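Local coordinates for metallo-carboxypeptidase (Pseudomonas aeruginosa, PDB 4A39), which is a zinc-dependent peptidase of the M14 family, related to cytosolic carboxypeptidases, and probably removes residues from the C-terminal end of peptides, at residues A[138-148]-A[158-166]; A[297-305]-A[341-349]. One frame throughout, in Å; residues are numbered along the deposited sequence.

Contact 1 of 2, residues A[138-148]-A[158-166]; sequences ALGIEGVERLA and IELLRVRRH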
loop_
_atom_site.group_PDB
_atom_site.type_symbol
_atom_site.label_atom_id
_atom_site.label_comp_id
_atom_site.label_asym_id
_atom_site.label_seq_id
_atom_site.Cartn_x
_atom_site.Cartn_y
_atom_site.Cartn_z
ATOM N N ALA A 138 1.635 -18.231 3.249
ATOM C CA ALA A 138 0.180 -18.262 3.341
ATOM C C ALA A 138 -0.401 -19.632 3.007
ATOM O O ALA A 138 -1.281 -20.129 3.710
ATOM C CB ALA A 138 -0.423 -17.203 2.420
ATOM N N LEU A 139 0.091 -20.246 1.936
ATOM C CA LEU A 139 -0.418 -21.551 1.522
ATOM C C LEU A 139 -0.068 -22.680 2.490
ATOM O O LEU A 139 -0.590 -23.790 2.371
ATOM C CB LEU A 139 0.083 -21.880 0.113
ATOM C CG LEU A 139 -0.378 -20.880 -0.956
ATOM C CD1 LEU A 139 0.271 -21.212 -2.291
ATOM C CD2 LEU A 139 -1.895 -20.905 -1.068
ATOM N N GLY A 140 0.803 -22.392 3.451
ATOM C CA GLY A 140 1.188 -23.393 4.431
ATOM C C GLY A 140 0.340 -23.272 5.683
ATOM O O GLY A 140 0.449 -24.084 6.604
ATOM N N ILE A 141 -0.509 -22.247 5.711
ATOM C CA ILE A 141 -1.393 -21.999 6.843
ATOM C C ILE A 141 -2.689 -22.780 6.670
ATOM O O ILE A 141 -3.177 -22.965 5.557
ATOM C CB ILE A 141 -1.726 -20.489 6.975
ATOM C CG1 ILE A 141 -0.458 -19.711 7.346
ATOM C CG2 ILE A 141 -2.808 -20.278 8.025
ATOM C CD1 ILE A 141 -0.663 -18.208 7.490
ATOM N N GLU A 142 -3.245 -23.241 7.784
ATOM C CA GLU A 142 -4.475 -24.011 7.737
ATOM C C GLU A 142 -5.649 -23.209 7.185
ATOM O O GLU A 142 -5.914 -22.087 7.625
ATOM C CB GLU A 142 -4.824 -24.522 9.133
ATOM C CG GLU A 142 -5.984 -25.495 9.136
ATOM C CD GLU A 142 -6.919 -25.270 10.299
ATOM O OE1 GLU A 142 -6.480 -25.427 11.459
ATOM O OE2 GLU A 142 -8.096 -24.929 10.049
ATOM N N GLY A 143 -6.344 -23.795 6.214
ATOM C CA GLY A 143 -7.502 -23.146 5.626
ATOM C C GLY A 143 -7.212 -22.178 4.496
ATOM O O GLY A 143 -8.134 -21.579 3.940
ATOM N N VAL A 144 -5.940 -22.028 4.142
ATOM C CA VAL A 144 -5.558 -21.106 3.076
ATOM C C VAL A 144 -5.239 -21.818 1.766
ATOM O O VAL A 144 -4.478 -22.788 1.735
ATOM C CB VAL A 144 -4.330 -20.261 3.484
ATOM C CG1 VAL A 144 -4.016 -19.235 2.405
ATOM C CG2 VAL A 144 -4.594 -19.569 4.812
ATOM N N GLU A 145 -5.826 -21.323 0.683
ATOM C CA GLU A 145 -5.605 -21.897 -0.636
ATOM C C GLU A 145 -5.591 -20.812 -1.699
ATOM O O GLU A 145 -6.148 -19.733 -1.495
ATOM C CB GLU A 145 -6.709 -22.901 -0.967
ATOM C CG GLU A 145 -6.589 -24.231 -0.249
ATOM C CD GLU A 145 -7.758 -25.151 -0.544
ATOM O OE1 GLU A 145 -8.242 -25.151 -1.698
ATOM O OE2 GLU A 145 -8.187 -25.881 0.374
ATOM N N ARG A 146 -4.938 -21.089 -2.823
ATOM C CA ARG A 146 -4.917 -20.125 -3.912
ATOM C C ARG A 146 -6.183 -20.397 -4.712
ATOM O O ARG A 146 -6.259 -21.367 -5.471
ATOM C CB ARG A 146 -3.686 -20.302 -4.807
ATOM C CG ARG A 146 -3.483 -19.128 -5.753
ATOM C CD ARG A 146 -2.323 -19.343 -6.709
ATOM N NE ARG A 146 -2.635 -20.345 -7.724
ATOM C CZ ARG A 146 -1.858 -20.619 -8.768
ATOM N NH1 ARG A 146 -0.715 -19.967 -8.940
ATOM N NH2 ARG A 146 -2.233 -21.539 -9.649
ATOM N N LEU A 147 -7.184 -19.543 -4.525
ATOM C CA LEU A 147 -8.469 -19.690 -5.199
ATOM C C LEU A 147 -8.387 -19.488 -6.702
ATOM O O LEU A 147 -8.950 -20.263 -7.477
ATOM C CB LEU A 147 -9.482 -18.700 -4.617
ATOM C CG LEU A 147 -10.888 -18.785 -5.213
ATOM C CD1 LEU A 147 -11.456 -20.179 -4.984
ATOM C CD2 LEU A 147 -11.785 -17.734 -4.581
ATOM N N ALA A 148 -7.687 -18.440 -7.110
ATOM C CA ALA A 148 -7.537 -18.118 -8.522
ATOM C C ALA A 148 -6.239 -17.356 -8.740
ATOM O O ALA A 148 -5.585 -16.946 -7.785
ATOM C CB ALA A 148 -8.715 -17.275 -8.984
ATOM N N ILE A 158 -1.043 -12.701 -10.322
ATOM C CA ILE A 158 -1.880 -11.889 -9.440
ATOM C C ILE A 158 -2.651 -12.935 -8.628
ATOM O O ILE A 158 -3.759 -13.322 -8.997
ATOM C CB ILE A 158 -2.915 -11.030 -10.210
ATOM C CG1 ILE A 158 -2.232 -10.203 -11.300
ATOM C CG2 ILE A 158 -3.651 -10.122 -9.234
ATOM C CD1 ILE A 158 -1.302 -9.156 -10.774
ATOM N N GLU A 159 -2.065 -13.407 -7.535
ATOM C CA GLU A 159 -2.722 -14.428 -6.723
ATOM C C GLU A 159 -3.911 -13.941 -5.911
ATOM O O GLU A 159 -3.870 -12.869 -5.313
ATOM C CB GLU A 159 -1.724 -15.080 -5.760
ATOM C CG GLU A 159 -0.564 -15.782 -6.443
ATOM C CD GLU A 159 0.683 -14.929 -6.496
ATOM O OE1 GLU A 159 0.551 -13.686 -6.564
ATOM O OE2 GLU A 159 1.796 -15.502 -6.480
ATOM N N LEU A 160 -4.972 -14.746 -5.905
ATOM C CA LEU A 160 -6.165 -14.469 -5.116
ATOM C C LEU A 160 -6.213 -15.610 -4.107
ATOM O O LEU A 160 -6.439 -16.767 -4.477
ATOM C CB LEU A 160 -7.432 -14.492 -5.980
ATOM C CG LEU A 160 -8.769 -14.478 -5.225
ATOM C CD1 LEU A 160 -8.810 -13.311 -4.247
ATOM C CD2 LEU A 160 -9.917 -14.391 -6.221
ATOM N N LEU A 161 -5.979 -15.290 -2.841
ATOM C CA LEU A 161 -5.983 -16.300 -1.789
ATOM C C LEU A 161 -7.310 -16.302 -1.054
ATOM O O LEU A 161 -7.931 -15.257 -0.894
ATOM C CB LEU A 161 -4.863 -16.021 -0.781
ATOM C CG LEU A 161 -3.458 -15.793 -1.345
ATOM C CD1 LEU A 161 -2.517 -15.401 -0.215
ATOM C CD2 LEU A 161 -2.971 -17.051 -2.054
ATOM N N ARG A 162 -7.755 -17.482 -0.624
ATOM C CA ARG A 162 -8.998 -17.572 0.130
ATOM C C ARG A 162 -8.756 -18.305 1.434
ATOM O O ARG A 162 -8.142 -19.377 1.457
ATOM C CB ARG A 162 -10.109 -18.288 -0.659
ATOM C CG ARG A 162 -11.388 -18.465 0.179
ATOM C CD ARG A 162 -12.626 -18.769 -0.654
ATOM N NE ARG A 162 -12.602 -20.105 -1.237
ATOM C CZ ARG A 162 -13.583 -20.604 -1.982
ATOM N NH1 ARG A 162 -14.661 -19.872 -2.234
ATOM N NH2 ARG A 162 -13.489 -21.832 -2.473
ATOM N N VAL A 163 -9.220 -17.703 2.523
ATOM C CA VAL A 163 -9.086 -18.293 3.846
ATOM C C VAL A 163 -10.482 -18.794 4.208
ATOM O O VAL A 163 -11.406 -18.005 4.392
ATOM C CB VAL A 163 -8.627 -17.245 4.884
ATOM C CG1 VAL A 163 -8.363 -17.915 6.220
ATOM C CG2 VAL A 163 -7.378 -16.529 4.388
ATOM N N ARG A 164 -10.633 -20.113 4.279
ATOM C CA ARG A 164 -11.919 -20.728 4.601
ATOM C C ARG A 164 -11.672 -21.893 5.552
ATOM O O ARG A 164 -11.066 -22.895 5.170
ATOM C CB ARG A 164 -12.589 -21.220 3.312
ATOM C CG ARG A 164 -13.937 -21.917 3.487
ATOM C CD ARG A 164 -14.575 -22.184 2.116
ATOM N NE ARG A 164 -15.821 -22.950 2.175
ATOM C CZ ARG A 164 -17.001 -22.460 2.547
ATOM N NH1 ARG A 164 -17.118 -21.188 2.899
ATOM N NH2 ARG A 164 -18.072 -23.247 2.563
ATOM N N ARG A 165 -12.136 -21.760 6.791
ATOM C CA ARG A 165 -11.936 -22.807 7.785
ATOM C C ARG A 165 -13.215 -23.529 8.196
ATOM O O ARG A 165 -13.170 -24.494 8.959
ATOM C CB ARG A 165 -11.235 -22.225 9.015
ATOM C CG ARG A 165 -9.790 -21.832 8.735
ATOM C CD ARG A 165 -9.103 -21.193 9.928
ATOM N NE ARG A 165 -7.701 -20.904 9.626
ATOM C CZ ARG A 165 -6.880 -20.235 10.428
ATOM N NH1 ARG A 165 -7.312 -19.774 11.595
ATOM N NH2 ARG A 165 -5.622 -20.028 10.064
ATOM N N HIS A 166 -14.348 -23.059 7.688
ATOM C CA HIS A 166 -15.642 -23.671 7.982
ATOM C C HIS A 166 -16.427 -23.805 6.683
ATOM O O HIS A 166 -16.752 -22.810 6.039
ATOM C CB HIS A 166 -16.428 -22.824 8.986
ATOM C CG HIS A 166 -15.984 -23.007 10.404
ATOM N ND1 HIS A 166 -14.708 -22.705 10.829
ATOM C CD2 HIS A 166 -16.642 -23.477 11.490
ATOM C CE1 HIS A 166 -14.599 -22.984 12.116
ATOM N NE2 HIS A 166 -15.758 -23.452 12.541
#
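L147 lies across the guanidinium of R162. Its CD1 sits over one face of that flat group, nearer the border than the middle, 3.6 Å from R162 NH2. CG of L147 is anti to the backbone N (chi1 -178°), which carries both methyls to the R162 and L160 side. R162 NH1 is hydrogen-bonded to Y215 OH, so the group under the leucine is also tied down at its polar end. L147 and L160 are aligned alongside each other, with their CD2 methyls in contact.

At the other end R165 takes hold of a backbone oxygen side-on. R165 NE and R165 NH2 both donate to E142 O, at 2.9 Å and 3.2 Å. The oxygen lies near the guanidinium plane, while NE approaches from above the carbonyl plane and NH2 within it. I141 CG2 fills the same edge, and L197 O takes a further hydrogen bond from NH2. On the face that carries V144 and V163, the two valines stand parallel and touch through CG2, 4.1 Å apart. L161 reaches A138 CB with CD1 and L139 CD2 with CD2, its two methyls parting to separate partners.

The backbones form an antiparallel ladder. E145 and R162 are a hydrogen-bonded pair, and R162 N gives E145 O a straight bond of 2.9 Å. A classic bulge then places two residues, L147 and A148, opposite the one residue L160. Their two N-H groups share L160 O weakly, whereas L160 N makes a firmer bond to A148 O, 3.0 Å long.

The two strands belong to a beta hairpin at the edge of the mixed sheet. Strand 157-163 pairs on its other side with strand 212-217. Helix 252-264 covers L147, A148 and L160, and helix 203-211 meets V163 and R165.

Contact 2 of 2, residues A[297-305]-A[341-349]; sequences ERLEQRFRE and DCLAFTIEM. With GEM ((2-guanidinoethylmercapto)succinic acid), chain D.
F303 and F345 form the tight part of this contact. The two side chains pass each other from opposite directions, and the rings meet obliquely, with planes 39° apart and centroids 4.9 Å apart. F345 CD2 lies over one face of the F303 ring, toward its rim. The closest atoms are F303 CD1 and F345 CE2, at 3.4 Å. With CG anti to the backbone N (chi1 -177°), F303 extends from the helix toward the strand and also meets L343 and I347. F345 CZ touches E300 CB at 3.5 Å. L343 CD1 packs on E300 CG at 3.6 Å and on L299 CB.

R304 closes the rim of F345. F345 CE1 lies over the centre of the R304 guanidinium, whose plane is 66° from the ring, so the ring presents its edge. R304 NH2 is hydrogen-bonded to A283 O.

Against this close ring packing stands a buried polar side, joined through water. One water donates to E300 OE2 at 2.7 Å and accepts from A344 N at 2.9 Å. E300 OE1 is also hydrogen-bonded to Y292 OH, and E300 OE2 to C286 N.

T346 and E348, which do not touch the helix, belong to the GEM pocket. E348, the predicted proton donor/acceptor, has OE2 2.8 Å from GEM O12. Apolar and water-mediated contacts thus fix helix 294-308 to the strand that supplies both pocket residues.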
loop_
_atom_site.group_PDB
_atom_site.type_symbol
_atom_site.label_atom_id
_atom_site.label_comp_id
_atom_site.label_asym_id
_atom_site.label_seq_id
_atom_site.Cartn_x
_atom_site.Cartn_y
_atom_site.Cartn_z
ATOM N N GLU A 297 -23.889 3.942 6.095
ATOM C CA GLU A 297 -23.393 5.102 6.831
ATOM C C GLU A 297 -23.038 4.683 8.255
ATOM O O GLU A 297 -21.991 5.066 8.792
ATOM C CB GLU A 297 -24.457 6.203 6.860
ATOM C CG GLU A 297 -23.940 7.560 7.316
ATOM C CD GLU A 297 -24.972 8.656 7.149
ATOM O OE1 GLU A 297 -25.888 8.750 7.993
ATOM O OE2 GLU A 297 -24.874 9.419 6.167
ATOM N N ARG A 298 -23.912 3.888 8.862
ATOM C CA ARG A 298 -23.695 3.413 10.223
ATOM C C ARG A 298 -22.543 2.415 10.296
ATOM O O ARG A 298 -21.749 2.450 11.237
ATOM C CB ARG A 298 -24.969 2.761 10.765
ATOM C CG ARG A 298 -24.843 2.281 12.201
ATOM C CD ARG A 298 -26.169 1.749 12.721
ATOM N NE ARG A 298 -26.612 0.543 12.029
ATOM C CZ ARG A 298 -26.113 -0.669 12.246
ATOM N NH1 ARG A 298 -25.147 -0.842 13.140
ATOM N NH2 ARG A 298 -26.590 -1.709 11.574
ATOM N N LEU A 299 -22.456 1.525 9.310
ATOM C CA LEU A 299 -21.387 0.530 9.294
ATOM C C LEU A 299 -20.027 1.197 9.193
ATOM O O LEU A 299 -19.072 0.751 9.831
ATOM C CB LEU A 299 -21.573 -0.460 8.135
ATOM C CG LEU A 299 -22.572 -1.599 8.388
ATOM C CD1 LEU A 299 -22.741 -2.438 7.123
ATOM C CD2 LEU A 299 -22.079 -2.474 9.532
ATOM N N GLU A 300 -19.937 2.260 8.396
ATOM C CA GLU A 300 -18.675 2.974 8.248
ATOM C C GLU A 300 -18.305 3.587 9.596
ATOM O O GLU A 300 -17.149 3.540 10.007
ATOM C CB GLU A 300 -18.780 4.060 7.166
ATOM C CG GLU A 300 -19.074 3.506 5.777
ATOM C CD GLU A 300 -18.980 4.553 4.679
ATOM O OE1 GLU A 300 -19.104 5.754 4.989
ATOM O OE2 GLU A 300 -18.792 4.172 3.498
ATOM N N GLN A 301 -19.299 4.132 10.294
ATOM C CA GLN A 301 -19.082 4.742 11.605
ATOM C C GLN A 301 -18.585 3.666 12.571
ATOM O O GLN A 301 -17.613 3.872 13.304
ATOM C CB GLN A 301 -20.396 5.346 12.123
ATOM C CG GLN A 301 -20.258 6.536 13.064
ATOM C CD GLN A 301 -19.556 6.207 14.359
ATOM O OE1 GLN A 301 -19.954 5.294 15.081
ATOM N NE2 GLN A 301 -18.509 6.962 14.672
ATOM N N ARG A 302 -19.252 2.514 12.560
ATOM C CA ARG A 302 -18.882 1.391 13.421
ATOM C C ARG A 302 -17.434 0.941 13.200
ATOM O O ARG A 302 -16.680 0.744 14.156
ATOM C CB ARG A 302 -19.823 0.210 13.166
ATOM C CG ARG A 302 -21.241 0.411 13.680
ATOM C CD ARG A 302 -21.310 0.197 15.181
ATOM N NE ARG A 302 -20.958 -1.171 15.551
ATOM C CZ ARG A 302 -20.048 -1.486 16.467
ATOM N NH1 ARG A 302 -19.391 -0.527 17.115
ATOM N NH2 ARG A 302 -19.792 -2.758 16.742
ATOM N N PHE A 303 -17.058 0.779 11.935
ATOM C CA PHE A 303 -15.713 0.346 11.567
ATOM C C PHE A 303 -14.640 1.321 12.048
ATOM O O PHE A 303 -13.640 0.916 12.648
ATOM C CB PHE A 303 -15.615 0.193 10.044
ATOM C CG PHE A 303 -14.286 -0.324 9.567
ATOM C CD1 PHE A 303 -13.225 0.551 9.337
ATOM C CD2 PHE A 303 -14.089 -1.684 9.349
ATOM C CE1 PHE A 303 -11.991 0.085 8.899
ATOM C CE2 PHE A 303 -12.857 -2.163 8.909
ATOM C CZ PHE A 303 -11.804 -1.274 8.684
ATOM N N ARG A 304 -14.843 2.606 11.772
ATOM C CA ARG A 304 -13.877 3.622 12.171
ATOM C C ARG A 304 -13.702 3.706 13.686
ATOM O O ARG A 304 -12.585 3.823 14.184
ATOM C CB ARG A 304 -14.293 4.997 11.633
ATOM C CG ARG A 304 -14.026 5.206 10.150
ATOM C CD ARG A 304 -14.419 6.615 9.726
ATOM N NE ARG A 304 -14.045 6.915 8.347
ATOM C CZ ARG A 304 -14.907 7.286 7.405
ATOM N NH1 ARG A 304 -16.199 7.395 7.690
ATOM N NH2 ARG A 304 -14.476 7.543 6.177
ATOM N N GLU A 305 -14.820 3.623 14.404
ATOM C CA GLU A 305 -14.808 3.702 15.868
ATOM C C GLU A 305 -14.097 2.513 16.501
ATOM O O GLU A 305 -13.270 2.674 17.407
ATOM C CB GLU A 305 -16.243 3.792 16.396
ATOM C CG GLU A 305 -16.345 4.322 17.821
ATOM C CD GLU A 305 -17.771 4.652 18.223
ATOM O OE1 GLU A 305 -18.653 4.682 17.337
ATOM O OE2 GLU A 305 -18.005 4.891 19.429
ATOM N N ASP A 341 -23.284 -3.519 -2.656
ATOM C CA ASP A 341 -23.975 -2.963 -1.490
ATOM C C ASP A 341 -23.304 -3.434 -0.200
ATOM O O ASP A 341 -23.966 -3.914 0.723
ATOM C CB ASP A 341 -25.445 -3.399 -1.501
ATOM C CG ASP A 341 -26.269 -2.721 -0.419
ATOM O OD1 ASP A 341 -25.913 -1.594 -0.009
ATOM O OD2 ASP A 341 -27.282 -3.319 0.012
ATOM N N CYS A 342 -21.985 -3.276 -0.132
ATOM C CA CYS A 342 -21.239 -3.718 1.040
ATOM C C CYS A 342 -20.414 -2.603 1.646
ATOM O O CYS A 342 -20.156 -1.584 1.007
ATOM C CB CYS A 342 -20.286 -4.856 0.656
ATOM S SG CYS A 342 -18.976 -4.357 -0.510
ATOM N N LEU A 343 -20.001 -2.810 2.890
ATOM C CA LEU A 343 -19.150 -1.849 3.574
ATOM C C LEU A 343 -17.861 -1.844 2.759
ATOM O O LEU A 343 -17.316 -2.908 2.442
ATOM C CB LEU A 343 -18.873 -2.315 5.006
ATOM C CG LEU A 343 -17.871 -1.487 5.818
ATOM C CD1 LEU A 343 -18.362 -0.049 5.929
ATOM C CD2 LEU A 343 -17.707 -2.098 7.201
ATOM N N ALA A 344 -17.382 -0.655 2.408
ATOM C CA ALA A 344 -16.171 -0.536 1.604
ATOM C C ALA A 344 -15.372 0.699 1.977
ATOM O O ALA A 344 -15.930 1.783 2.139
ATOM C CB ALA A 344 -16.533 -0.478 0.123
ATOM N N PHE A 345 -14.058 0.529 2.081
ATOM C CA PHE A 345 -13.158 1.620 2.432
ATOM C C PHE A 345 -11.856 1.571 1.655
ATOM O O PHE A 345 -11.404 0.505 1.222
ATOM C CB PHE A 345 -12.729 1.543 3.901
ATOM C CG PHE A 345 -13.729 2.064 4.891
ATOM C CD1 PHE A 345 -14.049 3.415 4.937
ATOM C CD2 PHE A 345 -14.280 1.209 5.842
ATOM C CE1 PHE A 345 -14.898 3.912 5.924
ATOM C CE2 PHE A 345 -15.131 1.696 6.829
ATOM C CZ PHE A 345 -15.438 3.048 6.870
ATOM N N THR A 346 -11.255 2.742 1.496
ATOM C CA THR A 346 -9.939 2.845 0.901
ATOM C C THR A 346 -9.157 3.111 2.186
ATOM O O THR A 346 -9.446 4.089 2.876
ATOM C CB THR A 346 -9.797 4.072 -0.019
ATOM O OG1 THR A 346 -10.632 3.906 -1.175
ATOM C CG2 THR A 346 -8.354 4.228 -0.459
ATOM N N ILE A 347 -8.226 2.231 2.537
ATOM C CA ILE A 347 -7.430 2.423 3.749
ATOM C C ILE A 347 -6.168 3.166 3.330
ATOM O O ILE A 347 -5.501 2.775 2.369
ATOM C CB ILE A 347 -7.045 1.068 4.412
ATOM C CG1 ILE A 347 -8.311 0.318 4.852
ATOM C CG2 ILE A 347 -6.141 1.315 5.609
ATOM C CD1 ILE A 347 -9.144 1.057 5.886
ATOM N N GLU A 348 -5.840 4.227 4.059
ATOM C CA GLU A 348 -4.679 5.046 3.731
ATOM C C GLU A 348 -3.650 5.154 4.848
ATOM O O GLU A 348 -3.950 5.640 5.936
ATOM C CB GLU A 348 -5.136 6.454 3.354
ATOM C CG GLU A 348 -6.031 6.547 2.125
ATOM C CD GLU A 348 -5.279 6.349 0.829
ATOM O OE1 GLU A 348 -4.029 6.393 0.843
ATOM O OE2 GLU A 348 -5.942 6.160 -0.213
ATOM N N MET A 349 -2.436 4.693 4.570
ATOM C CA MET A 349 -1.331 4.778 5.522
ATOM C C MET A 349 -0.376 5.842 4.983
ATOM O O MET A 349 -0.204 5.983 3.770
ATOM C CB MET A 349 -0.626 3.431 5.651
ATOM C CG MET A 349 -1.446 2.374 6.379
ATOM S SD MET A 349 -0.683 0.747 6.221
ATOM C CE MET A 349 -1.302 0.264 4.584
HETATM C C8 GEM D . -6.965 7.366 -3.923
HETATM S S7 GEM D . -7.567 5.772 -3.257
HETATM C C6 GEM D . -9.198 6.278 -2.602
HETATM C C5 GEM D . -9.277 7.735 -2.139
HETATM N N3 GEM D . -9.249 8.644 -3.293
HETATM C C1 GEM D . -10.317 9.391 -3.565
HETATM N N4 GEM D . -11.398 9.295 -2.795
HETATM N N2 GEM D . -10.316 10.223 -4.602
HETATM C C9 GEM D . -6.661 7.272 -5.420
HETATM O O14 GEM D . -6.950 6.204 -6.006
HETATM O O15 GEM D . -6.143 8.276 -5.950
HETATM C C10 GEM D . -5.736 7.852 -3.152
HETATM C C11 GEM D . -4.563 6.876 -3.273
HETATM O O12 GEM D . -4.019 6.495 -2.213
HETATM O O13 GEM D . -4.222 6.545 -4.428
HETATM O O HOH W 1 -19.246 1.570 2.790
#

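Overall arrangement
From the N terminus, the chain first passes through the nine-strand sheet and helix 128-138. Contact 1 then closes a short hairpin loop of nine residues between 138-148 and 158-166. Contact 2 opens much later and closes a longer loop of 35 residues, which includes helix 332-340. The two are in series, neither nested nor crossed. Both reach the same seven-strand mixed sheet. Contact 1 forms its edge at strand 144-151. Contact 2 sets helix 294-308 against strand 343-350, which lies next to the other edge strand, 282-284. Their centres are 24 Å apart, with about 14 Å between nearest atoms.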